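Side-chain contacts in Peptide/nickel transport system substrate-binding protein (Listeria monocytogenes serotype 1/2a, PDB 5KZT), which binds peptide and probably delivers it to a membrane transporter for uptake, as other OppA-type solute-binding proteins do: residues 90-93 with 94-98; 104-107 with 108-111; 197-200 with 201-205; 472-475 with 476-479; 481-485 with 486-490. All coordinates share one frame; numbering follows the deposited sequence.

Interaction 1 of 5, residues 90-93 with 94-98; sequences DPVT and ANDYV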
loop_
_atom_site.group_PDB
_atom_site.type_symbol
_atom_site.label_atom_id
_atom_site.label_comp_id
_atom_site.label_asym_id
_atom_site.label_seq_id
_atom_site.Cartn_x
_atom_site.Cartn_y
_atom_site.Cartn_z
ATOM N N ASP A 90 14.187 -19.903 18.361
ATOM C CA ASP A 90 13.707 -21.001 17.486
ATOM C C ASP A 90 14.305 -20.818 16.084
ATOM O O ASP A 90 14.361 -19.690 15.591
ATOM C CB ASP A 90 12.174 -20.992 17.320
ATOM C CG ASP A 90 11.401 -21.357 18.602
ATOM O OD1 ASP A 90 11.995 -21.685 19.643
ATOM O OD2 ASP A 90 10.145 -21.302 18.546
ATOM N N PRO A 91 14.739 -21.916 15.426
ATOM C CA PRO A 91 15.187 -21.756 14.036
ATOM C C PRO A 91 14.022 -21.401 13.092
ATOM O O PRO A 91 12.861 -21.754 13.372
ATOM C CB PRO A 91 15.742 -23.140 13.692
ATOM C CG PRO A 91 14.858 -24.054 14.473
ATOM C CD PRO A 91 14.580 -23.343 15.774
ATOM N N VAL A 92 14.335 -20.676 12.021
ATOM C CA VAL A 92 13.373 -20.409 10.961
ATOM C C VAL A 92 13.469 -21.594 10.002
ATOM O O VAL A 92 14.555 -21.897 9.473
ATOM C CB VAL A 92 13.638 -19.081 10.230
ATOM C CG1 VAL A 92 12.613 -18.858 9.110
ATOM C CG2 VAL A 92 13.650 -17.906 11.223
ATOM N N THR A 93 12.356 -22.302 9.833
ATOM C CA THR A 93 12.340 -23.542 9.040
ATOM C C THR A 93 11.290 -23.454 7.936
ATOM O O THR A 93 10.465 -22.525 7.919
ATOM C CB THR A 93 12.016 -24.772 9.908
ATOM O OG1 THR A 93 10.632 -24.757 10.254
ATOM C CG2 THR A 93 12.869 -24.818 11.161
ATOM N N ALA A 94 11.293 -24.452 7.047
ATOM C CA ALA A 94 10.318 -24.537 5.955
ATOM C C ALA A 94 8.895 -24.566 6.471
ATOM O O ALA A 94 8.000 -24.067 5.804
ATOM C CB ALA A 94 10.579 -25.771 5.104
ATOM N N ASN A 95 8.702 -25.147 7.656
ATOM C CA ASN A 95 7.372 -25.249 8.271
ATOM C C ASN A 95 6.747 -23.891 8.566
ATOM O O ASN A 95 5.529 -23.751 8.540
ATOM C CB ASN A 95 7.433 -26.098 9.527
ATOM C CG ASN A 95 7.907 -27.502 9.234
ATOM O OD1 ASN A 95 7.466 -28.119 8.276
ATOM N ND2 ASN A 95 8.854 -27.992 10.020
ATOM N N ASP A 96 7.586 -22.891 8.826
ATOM C CA ASP A 96 7.105 -21.546 9.108
ATOM C C ASP A 96 6.514 -20.890 7.866
ATOM O O ASP A 96 5.586 -20.088 7.968
ATOM C CB ASP A 96 8.236 -20.656 9.613
ATOM C CG ASP A 96 8.886 -21.163 10.872
ATOM O OD1 ASP A 96 8.289 -21.930 11.642
ATOM O OD2 ASP A 96 10.041 -20.752 11.110
ATOM N N TYR A 97 7.074 -21.212 6.700
ATOM C CA TYR A 97 6.537 -20.697 5.448
ATOM C C TYR A 97 5.261 -21.421 5.067
ATOM O O TYR A 97 4.279 -20.789 4.648
ATOM C CB TYR A 97 7.533 -20.817 4.309
ATOM C CG TYR A 97 8.728 -19.929 4.444
ATOM C CD1 TYR A 97 9.841 -20.349 5.160
ATOM C CD2 TYR A 97 8.767 -18.684 3.840
ATOM C CE1 TYR A 97 10.959 -19.525 5.291
ATOM C CE2 TYR A 97 9.878 -17.860 3.965
ATOM C CZ TYR A 97 10.971 -18.303 4.677
ATOM O OH TYR A 97 12.091 -17.543 4.807
ATOM N N VAL A 98 5.262 -22.738 5.221
ATOM C CA VAL A 98 4.069 -23.518 4.940
ATOM C C VAL A 98 2.923 -23.019 5.815
ATOM O O VAL A 98 1.821 -22.737 5.323
ATOM C CB VAL A 98 4.296 -25.027 5.148
ATOM C CG1 VAL A 98 2.993 -25.811 5.031
ATOM C CG2 VAL A 98 5.286 -25.550 4.127
#

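Interaction 2 of 5, residues 104-107 with 108-111; sequences AVDP and NTAA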
loop_
_atom_site.group_PDB
_atom_site.type_symbol
_atom_site.label_atom_id
_atom_site.label_comp_id
_atom_site.label_asym_id
_atom_site.label_seq_id
_atom_site.Cartn_x
_atom_site.Cartn_y
_atom_site.Cartn_z
ATOM N N ALA A 104 -2.496 -17.296 5.220
ATOM C CA ALA A 104 -2.915 -16.232 4.310
ATOM C C ALA A 104 -4.101 -16.599 3.436
ATOM O O ALA A 104 -4.934 -15.732 3.177
ATOM C CB ALA A 104 -1.758 -15.764 3.430
ATOM N N VAL A 105 -4.176 -17.846 2.968
ATOM C CA VAL A 105 -5.290 -18.265 2.098
ATOM C C VAL A 105 -6.498 -18.808 2.869
ATOM O O VAL A 105 -7.606 -18.901 2.336
ATOM C CB VAL A 105 -4.864 -19.280 1.008
ATOM C CG1 VAL A 105 -3.917 -18.622 0.017
ATOM C CG2 VAL A 105 -4.212 -20.535 1.592
ATOM N N ASP A 106 -6.280 -19.144 4.125
ATOM C CA ASP A 106 -7.337 -19.711 4.953
ATOM C C ASP A 106 -8.500 -18.717 5.063
ATOM O O ASP A 106 -8.318 -17.592 5.545
ATOM C CB ASP A 106 -6.772 -20.053 6.339
ATOM C CG ASP A 106 -7.688 -20.924 7.155
ATOM O OD1 ASP A 106 -8.930 -20.882 6.946
ATOM O OD2 ASP A 106 -7.152 -21.645 8.040
ATOM N N PRO A 107 -9.711 -19.120 4.629
ATOM C CA PRO A 107 -10.847 -18.200 4.799
ATOM C C PRO A 107 -11.082 -17.668 6.216
ATOM O O PRO A 107 -11.466 -16.498 6.388
ATOM C CB PRO A 107 -12.038 -19.023 4.316
ATOM C CG PRO A 107 -11.445 -19.950 3.320
ATOM C CD PRO A 107 -10.098 -20.322 3.872
ATOM N N ASN A 108 -10.842 -18.507 7.218
ATOM C CA ASN A 108 -10.921 -18.083 8.634
ATOM C C ASN A 108 -10.112 -16.800 8.924
ATOM O O ASN A 108 -10.521 -15.949 9.708
ATOM C CB ASN A 108 -10.438 -19.257 9.518
ATOM C CG ASN A 108 -11.012 -19.247 10.917
ATOM O OD1 ASN A 108 -10.267 -19.359 11.892
ATOM N ND2 ASN A 108 -12.318 -19.164 11.032
ATOM N N THR A 109 -8.965 -16.654 8.274
ATOM C CA THR A 109 -8.122 -15.499 8.470
ATOM C C THR A 109 -8.679 -14.231 7.836
ATOM O O THR A 109 -8.432 -13.142 8.340
ATOM C CB THR A 109 -6.733 -15.764 7.855
ATOM O OG1 THR A 109 -6.246 -17.017 8.340
ATOM C CG2 THR A 109 -5.740 -14.663 8.209
ATOM N N ALA A 110 -9.373 -14.375 6.704
ATOM C CA ALA A 110 -9.948 -13.240 5.976
ATOM C C ALA A 110 -8.899 -12.162 5.715
ATOM O O ALA A 110 -9.139 -10.960 5.940
ATOM C CB ALA A 110 -11.134 -12.660 6.749
ATOM N N ALA A 111 -7.730 -12.597 5.264
ATOM C CA ALA A 111 -6.624 -11.690 4.968
ATOM C C ALA A 111 -6.926 -11.003 3.660
ATOM O O ALA A 111 -7.188 -11.682 2.661
ATOM C CB ALA A 111 -5.326 -12.456 4.852
HETATM O O HOH W 1 -7.409 -15.373 4.176
#

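Interaction 3 of 5, residues 197-200 with 201-205; sequences KDWT and GTNKK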
loop_
_atom_site.group_PDB
_atom_site.type_symbol
_atom_site.label_atom_id
_atom_site.label_comp_id
_atom_site.label_asym_id
_atom_site.label_seq_id
_atom_site.Cartn_x
_atom_site.Cartn_y
_atom_site.Cartn_z
ATOM N N LYS A 197 9.935 -2.577 19.667
ATOM C CA LYS A 197 9.738 -2.373 21.099
ATOM C C LYS A 197 8.825 -1.174 21.285
ATOM O O LYS A 197 8.677 -0.356 20.380
ATOM C CB LYS A 197 11.064 -2.050 21.814
ATOM C CG LYS A 197 12.121 -3.129 21.769
ATOM C CD LYS A 197 11.733 -4.340 22.611
ATOM C CE LYS A 197 12.855 -5.368 22.697
ATOM N NZ LYS A 197 12.330 -6.748 22.536
ATOM N N ASP A 198 8.239 -1.092 22.478
ATOM C CA ASP A 198 7.516 0.088 22.975
ATOM C C ASP A 198 6.201 0.388 22.261
ATOM O O ASP A 198 5.654 1.464 22.441
ATOM C CB ASP A 198 8.410 1.344 22.943
ATOM C CG ASP A 198 9.743 1.132 23.637
ATOM O OD1 ASP A 198 9.739 0.631 24.763
ATOM O OD2 ASP A 198 10.787 1.486 23.071
ATOM N N TRP A 199 5.691 -0.547 21.463
ATOM C CA TRP A 199 4.428 -0.342 20.777
ATOM C C TRP A 199 3.383 -1.078 21.600
ATOM O O TRP A 199 3.469 -2.310 21.741
ATOM C CB TRP A 199 4.485 -0.866 19.336
ATOM C CG TRP A 199 3.229 -0.647 18.584
ATOM C CD1 TRP A 199 2.577 0.539 18.410
ATOM C CD2 TRP A 199 2.442 -1.636 17.930
ATOM N NE1 TRP A 199 1.434 0.349 17.673
ATOM C CE2 TRP A 199 1.335 -0.976 17.348
ATOM C CE3 TRP A 199 2.580 -3.018 17.743
ATOM C CZ2 TRP A 199 0.344 -1.658 16.614
ATOM C CZ3 TRP A 199 1.583 -3.707 17.012
ATOM C CH2 TRP A 199 0.483 -3.011 16.457
ATOM N N THR A 200 2.399 -0.330 22.111
ATOM C CA THR A 200 1.281 -0.881 22.911
ATOM C C THR A 200 0.133 -1.387 22.072
ATOM O O THR A 200 -0.801 -1.978 22.618
ATOM C CB THR A 200 0.659 0.157 23.910
ATOM O OG1 THR A 200 -0.188 1.124 23.229
ATOM C CG2 THR A 200 1.727 0.863 24.668
ATOM N N GLY A 201 0.180 -1.137 20.762
ATOM C CA GLY A 201 -0.947 -1.404 19.879
ATOM C C GLY A 201 -1.709 -0.170 19.444
ATOM O O GLY A 201 -2.303 -0.158 18.372
ATOM N N THR A 202 -1.737 0.849 20.303
ATOM C CA THR A 202 -2.561 2.031 20.075
ATOM C C THR A 202 -1.879 3.348 20.435
ATOM O O THR A 202 -2.554 4.365 20.509
ATOM C CB THR A 202 -3.882 1.905 20.860
ATOM O OG1 THR A 202 -3.608 1.778 22.265
ATOM C CG2 THR A 202 -4.673 0.690 20.397
ATOM N N ASN A 203 -0.556 3.348 20.590
ATOM C CA ASN A 203 0.174 4.533 21.026
ATOM C C ASN A 203 0.911 5.203 19.877
ATOM O O ASN A 203 0.989 4.668 18.764
ATOM C CB ASN A 203 1.114 4.228 22.212
ATOM C CG ASN A 203 2.237 3.279 21.848
ATOM O OD1 ASN A 203 2.021 2.311 21.125
ATOM N ND2 ASN A 203 3.433 3.522 22.386
ATOM N N LYS A 204 1.453 6.383 20.167
ATOM C CA LYS A 204 2.006 7.274 19.151
ATOM C C LYS A 204 3.524 7.219 19.008
ATOM O O LYS A 204 4.106 8.070 18.329
ATOM C CB LYS A 204 1.566 8.701 19.451
ATOM C CG LYS A 204 0.058 8.857 19.509
ATOM C CD LYS A 204 -0.356 10.314 19.471
ATOM C CE LYS A 204 0.172 11.086 20.671
ATOM N NZ LYS A 204 -0.205 12.540 20.584
ATOM N N LYS A 205 4.153 6.216 19.629
ATOM C CA LYS A 205 5.583 5.996 19.552
ATOM C C LYS A 205 5.863 4.511 19.428
ATOM O O LYS A 205 5.078 3.667 19.881
ATOM C CB LYS A 205 6.275 6.579 20.790
ATOM C CG LYS A 205 6.122 8.080 20.837
ATOM C CD LYS A 205 6.944 8.794 21.896
ATOM C CE LYS A 205 6.435 10.222 22.029
ATOM N NZ LYS A 205 7.545 11.180 22.092
HETATM O O HOH W 2 0.259 2.768 16.763
#

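Interaction 4 of 5, residues 472-475 with 476-479; sequences KRWD and EMVK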
loop_
_atom_site.group_PDB
_atom_site.type_symbol
_atom_site.label_atom_id
_atom_site.label_comp_id
_atom_site.label_asym_id
_atom_site.label_seq_id
_atom_site.Cartn_x
_atom_site.Cartn_y
_atom_site.Cartn_z
ATOM N N LYS A 472 -0.339 -10.159 -25.356
ATOM C CA LYS A 472 -1.811 -10.150 -25.247
ATOM C C LYS A 472 -2.297 -9.753 -23.852
ATOM O O LYS A 472 -3.250 -8.995 -23.735
ATOM C CB LYS A 472 -2.431 -11.497 -25.656
ATOM C CG LYS A 472 -2.437 -11.723 -27.160
ATOM C CD LYS A 472 -3.581 -12.629 -27.598
ATOM C CE LYS A 472 -3.563 -12.887 -29.099
ATOM N NZ LYS A 472 -2.343 -13.640 -29.528
ATOM N N ARG A 473 -1.640 -10.260 -22.804
ATOM C CA ARG A 473 -1.978 -9.887 -21.422
ATOM C C ARG A 473 -1.810 -8.388 -21.239
ATOM O O ARG A 473 -2.709 -7.713 -20.739
ATOM C CB ARG A 473 -1.102 -10.644 -20.420
ATOM C CG ARG A 473 -1.299 -10.235 -18.966
ATOM C CD ARG A 473 -0.681 -11.221 -17.989
ATOM N NE ARG A 473 -0.686 -10.688 -16.623
ATOM C CZ ARG A 473 0.220 -9.834 -16.116
ATOM N NH1 ARG A 473 1.251 -9.395 -16.845
ATOM N NH2 ARG A 473 0.091 -9.413 -14.859
ATOM N N TRP A 474 -0.656 -7.875 -21.662
ATOM C CA TRP A 474 -0.379 -6.440 -21.545
ATOM C C TRP A 474 -1.449 -5.614 -22.266
ATOM O O TRP A 474 -2.050 -4.717 -21.664
ATOM C CB TRP A 474 1.013 -6.105 -22.096
ATOM C CG TRP A 474 1.272 -4.638 -22.105
ATOM C CD1 TRP A 474 1.024 -3.759 -23.127
ATOM C CD2 TRP A 474 1.795 -3.873 -21.031
ATOM N NE1 TRP A 474 1.368 -2.477 -22.741
ATOM C CE2 TRP A 474 1.844 -2.524 -21.458
ATOM C CE3 TRP A 474 2.236 -4.194 -19.744
ATOM C CZ2 TRP A 474 2.350 -1.498 -20.646
ATOM C CZ3 TRP A 474 2.716 -3.169 -18.923
ATOM C CH2 TRP A 474 2.771 -1.837 -19.382
ATOM N N ASP A 475 -1.707 -5.934 -23.535
ATOM C CA ASP A 475 -2.682 -5.166 -24.334
ATOM C C ASP A 475 -4.066 -5.115 -23.669
ATOM O O ASP A 475 -4.724 -4.073 -23.659
ATOM C CB ASP A 475 -2.805 -5.702 -25.776
ATOM C CG ASP A 475 -1.500 -5.583 -26.573
ATOM O OD1 ASP A 475 -0.591 -4.852 -26.140
ATOM O OD2 ASP A 475 -1.383 -6.241 -27.625
ATOM N N GLU A 476 -4.479 -6.240 -23.096
ATOM C CA GLU A 476 -5.754 -6.318 -22.400
ATOM C C GLU A 476 -5.767 -5.470 -21.138
ATOM O O GLU A 476 -6.739 -4.766 -20.901
ATOM C CB GLU A 476 -6.111 -7.773 -22.099
ATOM C CG GLU A 476 -6.367 -8.596 -23.360
ATOM C CD GLU A 476 -7.663 -8.227 -24.073
ATOM O OE1 GLU A 476 -8.746 -8.602 -23.574
ATOM O OE2 GLU A 476 -7.602 -7.584 -25.154
ATOM N N MET A 477 -4.675 -5.488 -20.370
ATOM C CA MET A 477 -4.561 -4.614 -19.192
ATOM C C MET A 477 -4.702 -3.133 -19.551
ATOM O O MET A 477 -5.307 -2.376 -18.806
ATOM C CB MET A 477 -3.248 -4.878 -18.427
ATOM C CG MET A 477 -3.268 -6.196 -17.651
ATOM S SD MET A 477 -1.925 -6.452 -16.480
ATOM C CE MET A 477 -0.517 -6.370 -17.583
ATOM N N VAL A 478 -4.153 -2.723 -20.699
ATOM C CA VAL A 478 -4.312 -1.342 -21.186
ATOM C C VAL A 478 -5.803 -1.055 -21.376
ATOM O O VAL A 478 -6.331 -0.049 -20.881
ATOM C CB VAL A 478 -3.509 -1.112 -22.490
ATOM C CG1 VAL A 478 -3.814 0.254 -23.108
ATOM C CG2 VAL A 478 -2.010 -1.267 -22.208
ATOM N N LYS A 479 -6.489 -1.967 -22.056
ATOM C CA LYS A 479 -7.913 -1.809 -22.315
ATOM C C LYS A 479 -8.749 -1.729 -21.039
ATOM O O LYS A 479 -9.751 -1.011 -20.992
ATOM C CB LYS A 479 -8.432 -2.954 -23.189
ATOM C CG LYS A 479 -7.883 -2.955 -24.596
ATOM C CD LYS A 479 -8.421 -4.157 -25.364
ATOM C CE LYS A 479 -7.904 -4.189 -26.776
ATOM N NZ LYS A 479 -8.223 -2.923 -27.497
#

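Interaction 5 of 5, residues 481-485 with 486-490; sequences EKILL and TDDVA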
loop_
_atom_site.group_PDB
_atom_site.type_symbol
_atom_site.label_atom_id
_atom_site.label_comp_id
_atom_site.label_asym_id
_atom_site.label_seq_id
_atom_site.Cartn_x
_atom_site.Cartn_y
_atom_site.Cartn_z
ATOM N N GLU A 481 -8.253 -0.299 -18.229
ATOM C CA GLU A 481 -8.330 0.999 -17.572
ATOM C C GLU A 481 -9.432 1.874 -18.176
ATOM O O GLU A 481 -10.094 2.644 -17.463
ATOM C CB GLU A 481 -6.975 1.726 -17.575
ATOM C CG GLU A 481 -6.957 2.895 -16.588
ATOM C CD GLU A 481 -5.599 3.561 -16.445
ATOM O OE1 GLU A 481 -5.153 3.744 -15.305
ATOM O OE2 GLU A 481 -4.983 3.915 -17.467
ATOM N N LYS A 482 -9.626 1.770 -19.487
ATOM C CA LYS A 482 -10.726 2.497 -20.138
ATOM C C LYS A 482 -12.102 2.099 -19.609
ATOM O O LYS A 482 -12.973 2.951 -19.416
ATOM C CB LYS A 482 -10.696 2.299 -21.640
ATOM C CG LYS A 482 -11.561 3.314 -22.365
ATOM C CD LYS A 482 -11.736 2.963 -23.833
ATOM C CE LYS A 482 -12.715 3.906 -24.492
ATOM N NZ LYS A 482 -14.139 3.533 -24.272
ATOM N N ILE A 483 -12.277 0.807 -19.372
ATOM C CA ILE A 483 -13.523 0.282 -18.815
ATOM C C ILE A 483 -13.747 0.863 -17.408
ATOM O O ILE A 483 -14.815 1.375 -17.088
ATOM C CB ILE A 483 -13.506 -1.267 -18.745
ATOM C CG1 ILE A 483 -13.394 -1.869 -20.147
ATOM C CG2 ILE A 483 -14.780 -1.780 -18.070
ATOM C CD1 ILE A 483 -13.164 -3.353 -20.163
ATOM N N LEU A 484 -12.719 0.783 -16.583
ATOM C CA LEU A 484 -12.804 1.219 -15.180
ATOM C C LEU A 484 -13.123 2.715 -15.058
ATOM O O LEU A 484 -13.976 3.111 -14.265
ATOM C CB LEU A 484 -11.488 0.916 -14.462
ATOM C CG LEU A 484 -11.420 1.148 -12.962
ATOM C CD1 LEU A 484 -12.238 0.100 -12.239
ATOM C CD2 LEU A 484 -9.983 1.135 -12.450
ATOM N N LEU A 485 -12.428 3.519 -15.858
ATOM C CA LEU A 485 -12.448 4.962 -15.711
ATOM C C LEU A 485 -13.429 5.629 -16.673
ATOM O O LEU A 485 -14.468 6.096 -16.243
ATOM C CB LEU A 485 -11.019 5.530 -15.860
ATOM C CG LEU A 485 -10.013 4.968 -14.850
ATOM C CD1 LEU A 485 -8.631 5.575 -15.060
ATOM C CD2 LEU A 485 -10.470 5.158 -13.401
ATOM N N THR A 486 -13.111 5.642 -17.963
ATOM C CA THR A 486 -13.940 6.326 -18.944
ATOM C C THR A 486 -15.361 5.756 -19.011
ATOM O O THR A 486 -16.326 6.515 -18.962
ATOM C CB THR A 486 -13.273 6.314 -20.328
ATOM O OG1 THR A 486 -12.052 7.062 -20.263
ATOM C CG2 THR A 486 -14.189 6.928 -21.409
ATOM N N ASP A 487 -15.481 4.429 -19.097
ATOM C CA ASP A 487 -16.785 3.786 -19.285
ATOM C C ASP A 487 -17.651 3.758 -18.009
ATOM O O ASP A 487 -18.835 4.057 -18.070
ATOM C CB ASP A 487 -16.626 2.357 -19.839
ATOM C CG ASP A 487 -15.818 2.298 -21.147
ATOM O OD1 ASP A 487 -15.569 3.377 -21.769
ATOM O OD2 ASP A 487 -15.416 1.168 -21.542
ATOM N N ASP A 488 -17.068 3.362 -16.868
ATOM C CA ASP A 488 -17.833 3.115 -15.632
ATOM C C ASP A 488 -17.669 4.170 -14.544
ATOM O O ASP A 488 -18.475 4.233 -13.629
ATOM C CB ASP A 488 -17.469 1.745 -15.045
ATOM C CG ASP A 488 -17.935 0.582 -15.912
ATOM O OD1 ASP A 488 -18.593 0.808 -16.937
ATOM O OD2 ASP A 488 -17.653 -0.589 -15.589
ATOM N N VAL A 489 -16.633 4.993 -14.614
ATOM C CA VAL A 489 -16.355 5.946 -13.523
ATOM C C VAL A 489 -16.403 5.241 -12.143
ATOM O O VAL A 489 -17.058 5.709 -11.205
ATOM C CB VAL A 489 -17.336 7.151 -13.543
ATOM C CG1 VAL A 489 -16.715 8.343 -12.828
ATOM C CG2 VAL A 489 -17.732 7.549 -14.964
ATOM N N ALA A 490 -15.736 4.088 -12.041
ATOM C CA ALA A 490 -15.681 3.316 -10.780
ATOM C C ALA A 490 -14.990 4.125 -9.679
ATOM O O ALA A 490 -15.374 4.057 -8.500
ATOM C CB ALA A 490 -14.915 2.018 -11.006
#

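Interaction 1 of 5, residues 90-93 with 94-98
Thr93 and Asp96 hold each other through two reciprocal bonds, and these make up the tight part of the contact. Thr93 N donates to Asp96 OD2 over 3.1 Å, a nearly straight bond (162° at the hydrogen) that reaches the oxygen from above the carboxylate plane, 63° out of it. In return, Asp96 N donates to Thr93 O at 3.0 Å. With CG turned beside its own backbone N (chi1 -59°), the Asp96 carboxylate swings back past the first turn of the helix toward the incoming chain. There OD2 also lies 3.4 Å from Val92 CA, and the valine side chain crosses that of Asp96 at about a right angle. The same oxygen has a second donor in Trp86 NE1, so two N-H groups fix the carboxylate. Tyr97 adds a lining of ring atoms: Thr93 O sits at its edge, 3.6 Å from CD1, and Val92 CG1 approaches CE1 to 4.2 Å. The other side is looser. Thr93 OG1 turns toward the helix start and takes Asn95 N in a weak, bent bond of 3.3 Å, with Asn95 CB 3.5 Å away. The amide of Asn95 lies on the exposed side, where ND2 makes a weak bond to Asp143. The Asp96 carboxylate accepting Thr93 N, the return bond from Asp96 N going to the threonine carbonyl, and Thr93 at the N-cap together fit a capping box at the start of helix 94-105.

Interaction 2 of 5, residues 104-107 with 108-111
Asp106, the first residue to leave helical backbone angles after helix 94-105, reaches forward to Asn108 and Thr109. Its side chain can be followed outward. CB lies 3.7 Å from Thr109 OG1, a van der Waals approach; the hydroxyl itself is bonded to Arg103 O in the preceding helix. CG is turned anti to the backbone N (chi1 -167°) and comes within 4.0 Å of Asn108 CB. OD1 then accepts Asn108 N at 3.1 Å, the donor standing 44° out of the carboxylate plane, while Asn108 CB packs 3.4 Å from the same oxygen. A side-chain oxygen bonded to the N-H two residues on defines an Asx turn. The two side chains run alongside each other in the same direction, with carboxylate and amide planes 41° apart. Beneath them the backbone closes too: Thr109 N donates to Asp106 O over 3.0 Å, and Ala110 N makes a weak bond to Pro107 O. Water 1 bridges the two arms of the turn, giving its protons to Ala104 O at 2.7 Å and to Asp106 O, and accepting from Ala111 N at 3.0 Å. It thus links the carbonyl of helical Ala104 and that of Asp106, just past the helix, to Ala111. In the bonds of this turn Asp106 serves as acceptor, through OD1 and its carbonyl; the single N-H of Asn108 would be expected to stabilise the carboxylate charge modestly.

Interaction 3 of 5, residues 197-200 with 201-205
Trp199 and Asn203 lie across each other obliquely, with the indole and amide planes 29° apart; Asn203 OD1 comes 3.3 Å from Trp199 CD1. Gly201 takes a face of the indole: its CA stands 3.4 Å above the plane, displaced toward the rim, and forms a CH-pi contact with the six-membered ring. The amide of Asn203 is turned so that its two ends serve different backbone groups. ND2 donates to Asp198 O at 3.0 Å, straight and in the carbonyl plane, while OD1 accepts Thr200 N over 2.8 Å from 50° above its own plane. Asn203 CG sits between its backbone N and carbonyl carbon (chi1 65°), which directs the amide inward across the loop. Thr200 OG1 takes a weak bond from Thr202 N at 3.3 Å. At the indole edge, water 2 accepts from Trp199 NE1 at 2.8 Å and donates to Asn203 O. Beyond the loop, Trp199 packs on Ile25 and Ala28, and Asp198 OD2 bonds to Thr207. Asn203 bridges the two arms of the loop, which is the connection of a beta hairpin between the antiparallel neighbours 194-197 and 205-210.

Interaction 4 of 5, residues 472-475 with 476-479
Two torsions set up the meeting of Arg473 and Met477, one turn apart on the helix. The arginine leaves with CG opposite its backbone N (chi1 175°) and stays extended as far as NE, whereas the methionine bends at its last torsion (chi3 -60°), folding CE back over the guanidinium. CE stands 3.5 Å above that plane, offset toward the rim, with NH1 the nearest atom at 3.6 Å; SD lies close to NH2 at 3.9 Å. The contact is therefore a methyl and sulfur against a flat cation, the side chains crossing at a slant. The same methyl touches Trp474 CE3 at 4.1 Å, where the indole and methionine cross at about a right angle, so CE touches both flat groups, over the guanidinium face and obliquely at the indole. On the same side of the indole, toward the pyrrole ring, Val478 CG2 packs 3.6 Å from Trp474 NE1 and 4.0 Å from CD1, again obliquely. Glu476 CG rests 3.2 Å from Lys472 O. The backbone beneath is regular alpha helix: Glu476, Met477, Val478 and Lys479 each donate N-H to the carbonyl four residues back, with Met477 N to Arg473 O spanning 3.0 Å. Polar ends find partners outside: Arg473 forms a salt bridge to Asp431, Trp474 NE1 bonds to Glu339, and Asp475 OD1 to Gln471. Helix 471-487 is flanked here by helix 433-436, against which Arg473 and Met477 lie, and by helix 336-340, which Val478 meets.

Interaction 5 of 5, residues 481-485 with 486-490
The C-terminal end of helix 471-487 widens into a pi-type turn, and Lys482 and Asp487 meet across it. Asp487 N donates to Lys482 O over 2.9 Å, five residues back, with a hydrogen angle of 164°. Asp488 N repeats the pattern on Ile483 O, though weakly. The helix then ends: Val489 leaves with positive phi, its N still bonded to Leu485 O at 2.9 Å, and Ala490 N donates to Leu484 O at 3.0 Å, nearly straight, six residues back. Lys482 and Asp487 also meet through their side chains. The lysine bends at its end so that NZ reaches Asp487 OD1 at 2.9 Å in a salt bridge using the syn lone pair of the carboxylate, whose other oxygen rests 3.4 Å from Ile483 CA. On the buried side Leu484 CD1 packs against Ala490 CB at 3.5 Å, and Ile483 runs alongside Asp488, with CG2 4.0 Å from OD2. That carboxylate oxygen is held by Asn452 and Tyr450. In the surrounding fold, Leu484 meets Tyr455 of helix 453-459, Leu485 lies on Ile491 and Pro493 of strand 491-503, and Val489 touches Lys295 and Ala298 of helix 291-299.

In the fold
All five contacts are local and follow one another along the chain without nesting or crossing. Interactions 1 and 2 belong to helix 94-105: the first starts it, the second turns the chain away from its end, their centres about 19 Å apart. Interaction 3 closes the loop between strands 194-197 and 205-210, in the sheet that also holds strand 16-21. Interactions 4 and 5 share helix 471-487; one packs its flank on helices 336-340 and 433-436, while the other finishes it and leads into strand 491-503. The centres of interactions 3 and 4, about 44 Å apart, lie on opposite sides of the chain's centre.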